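Local coordinates for topoisomerase I-like protein (Leishmania donovani, PDB 2B9S) that probably relaxes supercoiled DNA by cutting and rejoining one strand, as a type IB topoisomerase caught here with nicked DNA and vanadate, at residues E150-F155 against Y228-S234; I284-R290 against F385-N389; N319-F323 against N335-P341. One frame throughout, in Å; residues are numbered along the deposited sequence.

Contact 1 of 3, residues E150-F155 against Y228-S234. With nucleotides of chain A.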
# COMPACT_ATOMS: atom_id res chain seq x y z
N GLU D 150 -20.70 1.66 10.38
CA GLU D 150 -19.40 2.04 9.82
C GLU D 150 -19.38 1.80 8.32
O GLU D 150 -20.00 0.86 7.82
CB GLU D 150 -18.25 1.26 10.49
CG GLU D 150 -18.27 1.25 12.03
CD GLU D 150 -17.63 2.49 12.68
OE1 GLU D 150 -17.35 3.50 12.00
OE2 GLU D 150 -17.42 2.44 13.91
N GLN D 151 -18.69 2.66 7.59
CA GLN D 151 -18.47 2.44 6.16
C GLN D 151 -17.49 1.26 5.96
O GLN D 151 -16.55 1.09 6.73
CB GLN D 151 -17.93 3.70 5.49
CG GLN D 151 -18.91 4.33 4.54
CD GLN D 151 -18.56 5.77 4.19
OE1 GLN D 151 -17.59 6.34 4.70
NE2 GLN D 151 -19.35 6.37 3.31
N VAL D 152 -17.77 0.45 4.95
CA VAL D 152 -16.89 -0.60 4.46
C VAL D 152 -16.09 -0.03 3.27
O VAL D 152 -16.64 0.70 2.44
CB VAL D 152 -17.71 -1.81 4.02
CG1 VAL D 152 -16.82 -2.96 3.65
CG2 VAL D 152 -18.65 -2.22 5.14
N ALA D 153 -14.79 -0.34 3.20
CA ALA D 153 -13.93 0.30 2.19
C ALA D 153 -13.95 -0.39 0.82
O ALA D 153 -14.36 0.23 -0.17
CB ALA D 153 -12.49 0.49 2.70
N ASN D 154 -13.53 -1.64 0.75
CA ASN D 154 -13.37 -2.32 -0.55
C ASN D 154 -14.35 -3.49 -0.73
O ASN D 154 -13.94 -4.62 -1.00
CB ASN D 154 -11.90 -2.75 -0.76
CG ASN D 154 -11.38 -3.67 0.35
OD1 ASN D 154 -11.56 -3.39 1.54
ND2 ASN D 154 -10.76 -4.79 -0.04
N PHE D 155 -15.65 -3.21 -0.59
CA PHE D 155 -16.71 -4.23 -0.72
C PHE D 155 -16.90 -4.74 -2.16
O PHE D 155 -17.49 -5.80 -2.37
CB PHE D 155 -18.04 -3.69 -0.19
CG PHE D 155 -18.50 -2.43 -0.87
CD1 PHE D 155 -18.22 -1.18 -0.31
CD2 PHE D 155 -19.19 -2.49 -2.09
CE1 PHE D 155 -18.64 -0.02 -0.95
CE2 PHE D 155 -19.60 -1.34 -2.74
CZ PHE D 155 -19.34 -0.10 -2.17
N TYR D 228 -8.51 -8.79 1.59
CA TYR D 228 -9.52 -8.61 2.63
C TYR D 228 -10.39 -7.43 2.36
O TYR D 228 -9.92 -6.37 1.94
CB TYR D 228 -8.88 -8.35 3.99
CG TYR D 228 -7.95 -9.41 4.44
CD1 TYR D 228 -8.41 -10.50 5.17
CD2 TYR D 228 -6.57 -9.31 4.19
CE1 TYR D 228 -7.57 -11.46 5.59
CE2 TYR D 228 -5.72 -10.30 4.60
CZ TYR D 228 -6.23 -11.36 5.31
OH TYR D 228 -5.38 -12.33 5.76
N VAL D 229 -11.68 -7.62 2.63
CA VAL D 229 -12.61 -6.52 2.76
C VAL D 229 -12.53 -6.00 4.20
O VAL D 229 -12.75 -6.75 5.16
CB VAL D 229 -14.04 -6.95 2.44
CG1 VAL D 229 -14.99 -5.78 2.58
CG2 VAL D 229 -14.11 -7.54 1.04
N MET D 230 -12.17 -4.74 4.34
CA MET D 230 -12.01 -4.11 5.66
C MET D 230 -12.78 -2.78 5.75
O MET D 230 -13.32 -2.29 4.74
CB MET D 230 -10.51 -3.97 5.98
CG MET D 230 -9.83 -5.33 6.36
SD MET D 230 -8.17 -5.16 6.99
CE MET D 230 -7.53 -6.85 7.19
N LEU D 231 -12.84 -2.18 6.94
CA LEU D 231 -13.58 -0.91 7.14
C LEU D 231 -12.87 0.30 6.55
O LEU D 231 -11.68 0.24 6.28
CB LEU D 231 -13.93 -0.68 8.63
CG LEU D 231 -14.78 -1.71 9.38
CD1 LEU D 231 -15.39 -1.12 10.63
CD2 LEU D 231 -15.88 -2.29 8.52
N ALA D 232 -13.63 1.36 6.29
CA ALA D 232 -13.10 2.61 5.77
C ALA D 232 -12.28 3.32 6.84
O ALA D 232 -12.47 3.07 8.03
CB ALA D 232 -14.24 3.51 5.29
N PRO D 233 -11.33 4.18 6.43
CA PRO D 233 -10.48 4.89 7.41
C PRO D 233 -11.27 5.78 8.39
O PRO D 233 -10.79 6.04 9.50
CB PRO D 233 -9.52 5.72 6.54
CG PRO D 233 -9.66 5.18 5.14
CD PRO D 233 -11.00 4.52 5.04
N SER D 234 -12.47 6.21 7.98
CA SER D 234 -13.42 6.96 8.84
C SER D 234 -14.02 6.15 9.99
O SER D 234 -14.61 6.71 10.93
CB SER D 234 -14.56 7.61 8.02
OG SER D 234 -15.41 6.64 7.41
P DA A 7 -6.23 -14.03 9.01
OP1 DA A 7 -7.14 -14.47 10.09
OP2 DA A 7 -6.64 -14.06 7.59
O5' DA A 7 -5.79 -12.55 9.34
C5' DA A 7 -5.13 -12.26 10.55
C4' DA A 7 -4.69 -10.81 10.56
O4' DA A 7 -3.41 -10.74 9.88
C3' DA A 7 -5.58 -9.78 9.87
O3' DA A 7 -5.38 -8.56 10.56
C2' DA A 7 -4.92 -9.58 8.53
C1' DA A 7 -3.46 -9.64 9.00
N9 DA A 7 -2.52 -9.84 7.89
C8 DA A 7 -2.73 -10.63 6.80
N7 DA A 7 -1.74 -10.61 5.97
C5 DA A 7 -0.82 -9.76 6.52
C6 DA A 7 0.44 -9.35 6.08
N6 DA A 7 0.97 -9.77 4.92
N1 DA A 7 1.10 -8.48 6.86
C2 DA A 7 0.55 -8.09 8.01
N3 DA A 7 -0.64 -8.41 8.52
C4 DA A 7 -1.28 -9.26 7.71
O HOH W 1 -17.29 4.74 9.00

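Contact 2 of 3, residues I284-R290 against F385-N389. With VO4 (vanadate ion), chain F; nucleotides of chain B.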
# COMPACT_ATOMS: atom_id res chain seq x y z
N ILE D 284 18.03 3.38 9.82
CA ILE D 284 16.58 3.45 10.02
C ILE D 284 16.20 4.70 10.84
O ILE D 284 15.22 5.40 10.52
CB ILE D 284 16.04 2.15 10.69
CG1 ILE D 284 16.17 0.97 9.72
CG2 ILE D 284 14.61 2.32 11.18
CD1 ILE D 284 15.92 -0.39 10.34
N ASP D 285 16.99 4.97 11.88
CA ASP D 285 16.84 6.18 12.69
C ASP D 285 17.11 7.46 11.89
O ASP D 285 16.22 8.31 11.79
CB ASP D 285 17.75 6.11 13.92
CG ASP D 285 17.76 7.40 14.75
OD1 ASP D 285 16.91 8.29 14.53
OD2 ASP D 285 18.64 7.52 15.62
N ARG D 286 18.32 7.59 11.34
CA ARG D 286 18.75 8.89 10.79
C ARG D 286 18.21 9.18 9.41
O ARG D 286 17.96 10.34 9.07
CB ARG D 286 20.29 9.06 10.81
CG ARG D 286 21.00 8.88 12.16
CD ARG D 286 20.19 9.36 13.37
NE ARG D 286 19.97 10.81 13.44
CZ ARG D 286 20.29 11.58 14.48
NH1 ARG D 286 20.88 11.08 15.57
NH2 ARG D 286 20.03 12.88 14.43
N LEU D 287 18.02 8.12 8.61
CA LEU D 287 17.59 8.23 7.22
C LEU D 287 16.15 7.76 6.95
O LEU D 287 15.68 7.85 5.81
CB LEU D 287 18.54 7.44 6.30
CG LEU D 287 20.01 7.82 6.19
CD1 LEU D 287 20.65 6.93 5.17
CD2 LEU D 287 20.15 9.29 5.79
N ALA D 288 15.49 7.25 7.99
CA ALA D 288 14.13 6.67 7.92
C ALA D 288 13.93 5.62 6.81
O ALA D 288 12.91 5.64 6.12
CB ALA D 288 13.03 7.79 7.88
N LEU D 289 14.89 4.72 6.63
CA LEU D 289 14.71 3.61 5.67
C LEU D 289 13.67 2.60 6.19
O LEU D 289 13.53 2.39 7.41
CB LEU D 289 16.04 2.86 5.40
CG LEU D 289 17.28 3.63 4.92
CD1 LEU D 289 18.39 2.67 4.40
CD2 LEU D 289 16.97 4.70 3.89
N ARG D 290 12.96 1.97 5.26
CA ARG D 290 12.18 0.80 5.61
C ARG D 290 13.16 -0.33 5.93
O ARG D 290 14.28 -0.35 5.42
CB ARG D 290 11.23 0.41 4.48
CG ARG D 290 10.27 1.53 4.06
CD ARG D 290 9.65 1.16 2.76
NE ARG D 290 8.70 2.13 2.20
CZ ARG D 290 8.97 2.95 1.19
NH1 ARG D 290 10.19 2.98 0.67
NH2 ARG D 290 8.02 3.74 0.69
N PHE D 385 10.01 4.33 13.57
CA PHE D 385 11.00 5.40 13.35
C PHE D 385 10.65 6.28 12.18
O PHE D 385 11.06 7.45 12.08
CB PHE D 385 12.39 4.80 13.12
CG PHE D 385 13.10 4.40 14.38
CD1 PHE D 385 12.92 3.13 14.91
CD2 PHE D 385 13.95 5.31 15.03
CE1 PHE D 385 13.59 2.75 16.09
CE2 PHE D 385 14.62 4.95 16.21
CZ PHE D 385 14.44 3.67 16.74
N ARG D 386 9.89 5.71 11.26
CA ARG D 386 9.54 6.39 10.04
C ARG D 386 8.39 7.38 10.32
O ARG D 386 8.42 8.53 9.86
CB ARG D 386 9.18 5.34 8.98
CG ARG D 386 9.48 5.73 7.60
CD ARG D 386 9.21 4.55 6.64
NE ARG D 386 8.73 5.06 5.37
CZ ARG D 386 9.51 5.55 4.41
NH1 ARG D 386 10.83 5.58 4.57
NH2 ARG D 386 8.97 5.96 3.28
N THR D 387 7.40 6.90 11.08
CA THR D 387 6.33 7.73 11.65
C THR D 387 6.89 8.83 12.55
O THR D 387 6.47 9.99 12.48
CB THR D 387 5.34 6.88 12.50
OG1 THR D 387 4.91 5.75 11.74
CG2 THR D 387 4.13 7.69 12.92
N TYR D 388 7.82 8.44 13.42
CA TYR D 388 8.53 9.36 14.30
C TYR D 388 9.28 10.45 13.52
O TYR D 388 9.16 11.64 13.82
CB TYR D 388 9.49 8.60 15.23
CG TYR D 388 10.54 9.49 15.86
CD1 TYR D 388 10.25 10.27 16.99
CD2 TYR D 388 11.83 9.56 15.31
CE1 TYR D 388 11.20 11.11 17.54
CE2 TYR D 388 12.79 10.38 15.86
CZ TYR D 388 12.48 11.15 16.98
OH TYR D 388 13.46 11.97 17.53
N ASN D 389 10.04 10.03 12.52
CA ASN D 389 10.82 10.94 11.71
C ASN D 389 9.99 11.93 10.92
O ASN D 389 10.38 13.08 10.77
CB ASN D 389 11.74 10.18 10.75
CG ASN D 389 13.07 9.83 11.39
OD1 ASN D 389 13.77 10.71 11.88
ND2 ASN D 389 13.41 8.53 11.38
V VO4 F . 5.42 4.01 3.38
O1 VO4 F . 6.25 5.42 2.80
O2 VO4 F . 6.27 2.60 3.98
O5' DA B 1 5.15 3.34 1.50
C5' DA B 1 4.63 4.35 0.65
C4' DA B 1 4.30 3.77 -0.69
O4' DA B 1 3.18 2.86 -0.59
C3' DA B 1 3.83 4.84 -1.63
O3' DA B 1 4.99 5.39 -2.25
C2' DA B 1 2.90 4.10 -2.58
C1' DA B 1 2.37 2.95 -1.76
N9 DA B 1 0.98 3.01 -1.29
C8 DA B 1 0.57 3.59 -0.11
N7 DA B 1 -0.71 3.47 0.14
C5 DA B 1 -1.20 2.76 -0.95
C6 DA B 1 -2.49 2.30 -1.29
N6 DA B 1 -3.58 2.50 -0.52
N1 DA B 1 -2.61 1.61 -2.45
C2 DA B 1 -1.55 1.39 -3.21
N3 DA B 1 -0.30 1.80 -3.01
C4 DA B 1 -0.17 2.46 -1.84
O HOH W 2 13.63 7.33 3.62

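Contact 3 of 3, residues N319-F323 against N335-P341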
# COMPACT_ATOMS: atom_id res chain seq x y z
N ASN D 319 33.77 10.92 4.22
CA ASN D 319 32.78 10.20 5.04
C ASN D 319 31.37 10.22 4.45
O ASN D 319 30.38 10.09 5.16
CB ASN D 319 32.77 10.71 6.48
CG ASN D 319 34.01 10.31 7.24
OD1 ASN D 319 34.66 9.31 6.90
ND2 ASN D 319 34.35 11.08 8.26
N ILE D 320 31.31 10.36 3.14
CA ILE D 320 30.06 10.44 2.41
C ILE D 320 29.73 9.07 1.78
O ILE D 320 30.57 8.45 1.11
CB ILE D 320 30.11 11.62 1.40
CG1 ILE D 320 29.98 12.94 2.17
CG2 ILE D 320 29.01 11.52 0.35
CD1 ILE D 320 30.47 14.16 1.43
N VAL D 321 28.52 8.58 2.07
CA VAL D 321 27.97 7.39 1.43
C VAL D 321 26.94 7.83 0.40
O VAL D 321 26.02 8.56 0.71
CB VAL D 321 27.34 6.41 2.42
CG1 VAL D 321 27.11 5.04 1.76
CG2 VAL D 321 28.21 6.23 3.64
N ARG D 322 27.16 7.42 -0.85
CA ARG D 322 26.17 7.53 -1.91
C ARG D 322 25.30 6.25 -2.00
O ARG D 322 25.79 5.18 -2.41
CB ARG D 322 26.87 7.76 -3.25
CG ARG D 322 25.92 7.94 -4.40
CD ARG D 322 26.62 8.53 -5.59
NE ARG D 322 27.02 9.92 -5.35
CZ ARG D 322 27.85 10.62 -6.12
NH1 ARG D 322 28.40 10.09 -7.21
NH2 ARG D 322 28.15 11.88 -5.79
N PHE D 323 24.03 6.40 -1.62
CA PHE D 323 22.99 5.37 -1.77
C PHE D 323 22.33 5.45 -3.15
O PHE D 323 21.98 6.53 -3.60
CB PHE D 323 21.90 5.57 -0.71
CG PHE D 323 22.33 5.27 0.70
CD1 PHE D 323 22.03 4.05 1.29
CD2 PHE D 323 23.03 6.22 1.45
CE1 PHE D 323 22.42 3.76 2.59
CE2 PHE D 323 23.42 5.94 2.74
CZ PHE D 323 23.12 4.71 3.31
N ASN D 335 20.69 9.32 -2.62
CA ASN D 335 21.10 10.23 -1.56
C ASN D 335 22.58 10.12 -1.26
O ASN D 335 23.11 9.00 -1.11
CB ASN D 335 20.30 9.97 -0.28
CG ASN D 335 20.26 11.19 0.65
OD1 ASN D 335 20.65 12.31 0.26
ND2 ASN D 335 19.77 10.99 1.87
N ASP D 336 23.24 11.28 -1.16
CA ASP D 336 24.61 11.37 -0.63
C ASP D 336 24.54 11.76 0.83
O ASP D 336 23.98 12.81 1.16
CB ASP D 336 25.42 12.41 -1.40
CG ASP D 336 25.73 11.98 -2.81
OD1 ASP D 336 26.35 12.78 -3.53
OD2 ASP D 336 25.36 10.85 -3.20
N VAL D 337 25.09 10.91 1.69
CA VAL D 337 24.91 11.05 3.13
C VAL D 337 26.26 11.09 3.83
O VAL D 337 27.08 10.17 3.67
CB VAL D 337 24.07 9.86 3.74
CG1 VAL D 337 23.80 10.07 5.22
CG2 VAL D 337 22.75 9.69 3.00
N ALA D 338 26.48 12.15 4.60
CA ALA D 338 27.66 12.28 5.44
C ALA D 338 27.40 11.52 6.72
O ALA D 338 26.51 11.88 7.50
CB ALA D 338 27.96 13.75 5.71
N VAL D 339 28.14 10.45 6.95
CA VAL D 339 27.91 9.59 8.12
C VAL D 339 29.00 9.75 9.16
O VAL D 339 30.10 10.24 8.86
CB VAL D 339 27.75 8.07 7.74
CG1 VAL D 339 26.57 7.85 6.77
CG2 VAL D 339 29.04 7.51 7.15
N LEU D 340 28.69 9.31 10.38
CA LEU D 340 29.70 9.18 11.42
C LEU D 340 30.93 8.44 10.86
O LEU D 340 30.77 7.48 10.10
CB LEU D 340 29.13 8.44 12.63
CG LEU D 340 27.95 9.10 13.35
CD1 LEU D 340 27.55 8.29 14.56
CD2 LEU D 340 28.27 10.56 13.74
N PRO D 341 32.15 8.92 11.18
CA PRO D 341 33.36 8.19 10.74
C PRO D 341 33.41 6.73 11.19
O PRO D 341 33.96 5.90 10.49
CB PRO D 341 34.52 9.00 11.36
CG PRO D 341 33.91 10.02 12.26
CD PRO D 341 32.47 10.18 11.88

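Contact 1 of 3, residues E150-F155 against Y228-S234
Two small sheets of the DNA-binding fragment are joined where V152 and L231 form a single beta bridge, where the chain runs on from the outer strands 148-151 and 226-229. The bridge is flanked by two backbone hydrogen bonds, A153 N to M230 O at 2.9 Å and A232 N to Q151 O at 3.0 Å. In the first the donor lies in the carbonyl plane; in the second it stands well above it. Beyond this point the pairing is taken over by the side chain of N154. Its CG sits between the backbone N and the carbonyl carbon (chi1 58°), which turns the carboxamide onto the backbone of Y228 to M230. ND2 donates to Y228 O at 2.7 Å with that oxygen in the amide plane, while OD1 accepts from M230 N at 3.2 Å. One flat group thus serves both a carbonyl and an N-H of the other segment, and the two bonds fix its rotation. Apolar contacts fill in beside the polar ladder: V152 CG1, anti to its backbone N, reaches V229 CG1 at 3.5 Å, and L231 CD1 comes against E150 CB at 3.7 Å, the two side chains crossing at about a right angle. The E150 carboxylate turns to S236 through OE2 and to a water through OE1; this water also accepts from Q151 N and meets S234 OG. On the DNA side, Y228 OH donates to OP2 of DA7 of chain A at 2.8 Å, the phosphate oxygen lying in the plane of the phenol ring.

Contact 2 of 3, residues I284-R290 against F385-N389
R290 and R386 close together on the vanadate, each turning an edge of its guanidinium to it. R386 NH2 donates to VO4 O1 at 2.8 Å, and R290 NE to VO4 O2 at 3.0 Å. R290 NH2 gives an equally straight bond, also 3.0 Å, to O5' of DA1 of chain B, the oxygen bound to vanadium. The two guanidinium groups stack, centres 4.2 Å apart and planes at 27°, so both can turn an edge to the oxyanion; H429 NE2 also bonds the vanadate, and K328 belongs to the same pocket. Behind this shell, R386 NH1 makes a weak bond to A288 O at 2.6 Å, its NE bonds Y22 of the other protein chain, and NH2 also reaches C427 O. A288 leaves the end of helix 272-287 with positive phi, aiming its carbonyl at R386. Farther out, N389 ND2 donates to D285 O at 2.8 Å and ties the same helix end to helix 384-400, while I284 CG2 packs on F385 CB at 3.9 Å. Hydrogen bonds to two vanadate oxygens and to O5' are consistent with stabilising the negative charge that would build up on the phosphate and the departing 5' oxygen during strand cleavage.

Contact 3 of 3, residues N319-F323 against N335-P341
R322 and D336 lie side by side and point the same way, their guanidinium and carboxylate planes only 15° apart. The salt bridge is side-on: NE donates to D336 OD2 at 2.9 Å and NH2 to D336 OD1 at 3.0 Å, both nitrogens approaching on the syn side and somewhat out of the carboxylate plane. With CG of R322 opposite its own backbone N (chi1 -178°) and a bend at chi3, the chain runs out beside the aspartate before turning its NE edge onto it. The pair shares one face of the sheet with I320 and A338, where I320 CG1 approaches A338 CB at 4.2 Å.

All of these sit on an antiparallel beta hairpin of the catalytic core, strands 320-326 and 332-338, whose short segments run at 157°. V321 with V337 and F323 with N335 are hydrogen-bonded pairs, V321 N to V337 O being 2.7 Å; between and beside them, I320 with A338 and R322 with D336 are non-hydrogen-bonded pairs. Just beyond the strands, V339 N extends the ladder to N319 O at 2.9 Å.

The opposite face, with V321, F323, V337 and N335, turns toward helices 272-287 and 341-351. There V337 CG2 meets F323 CD2 at 3.8 Å, an oblique approach to the ring, while N335 O lies at the ring edge, in its plane. F323 is also set edge-to-face with F283 of helix 272-287. V321 CG2 approaches V339 CG2 at 3.8 Å, and L347 of helix 341-351 packs on V321. At the end of the hairpin the N319 side chain meets the P341 ring at a slant, ND2 3.7 Å from P341 CB, where helix 341-351 begins right after L340 at its N-cap.

Contacts 2 and 3 belong to the catalytic core and touch: L287, in the last part of helix 272-287, three residues before R290, sets CD1 on F323 CZ and CD2 on V337 CG1, each at 3.8 Å. The hairpin of contact 3 thereby backs the helix end that leads into the vanadate site, although the nearest atom of its two segments stays about 14 Å from the bound DNA. K328, another residue of the vanadate pocket, comes from the turn of the same hairpin. Contact 1 stands apart in the DNA-binding fragment, its centre 29 Å from that of contact 2 and 43 Å from that of contact 3; it meets the DNA elsewhere, including DA7 of chain A.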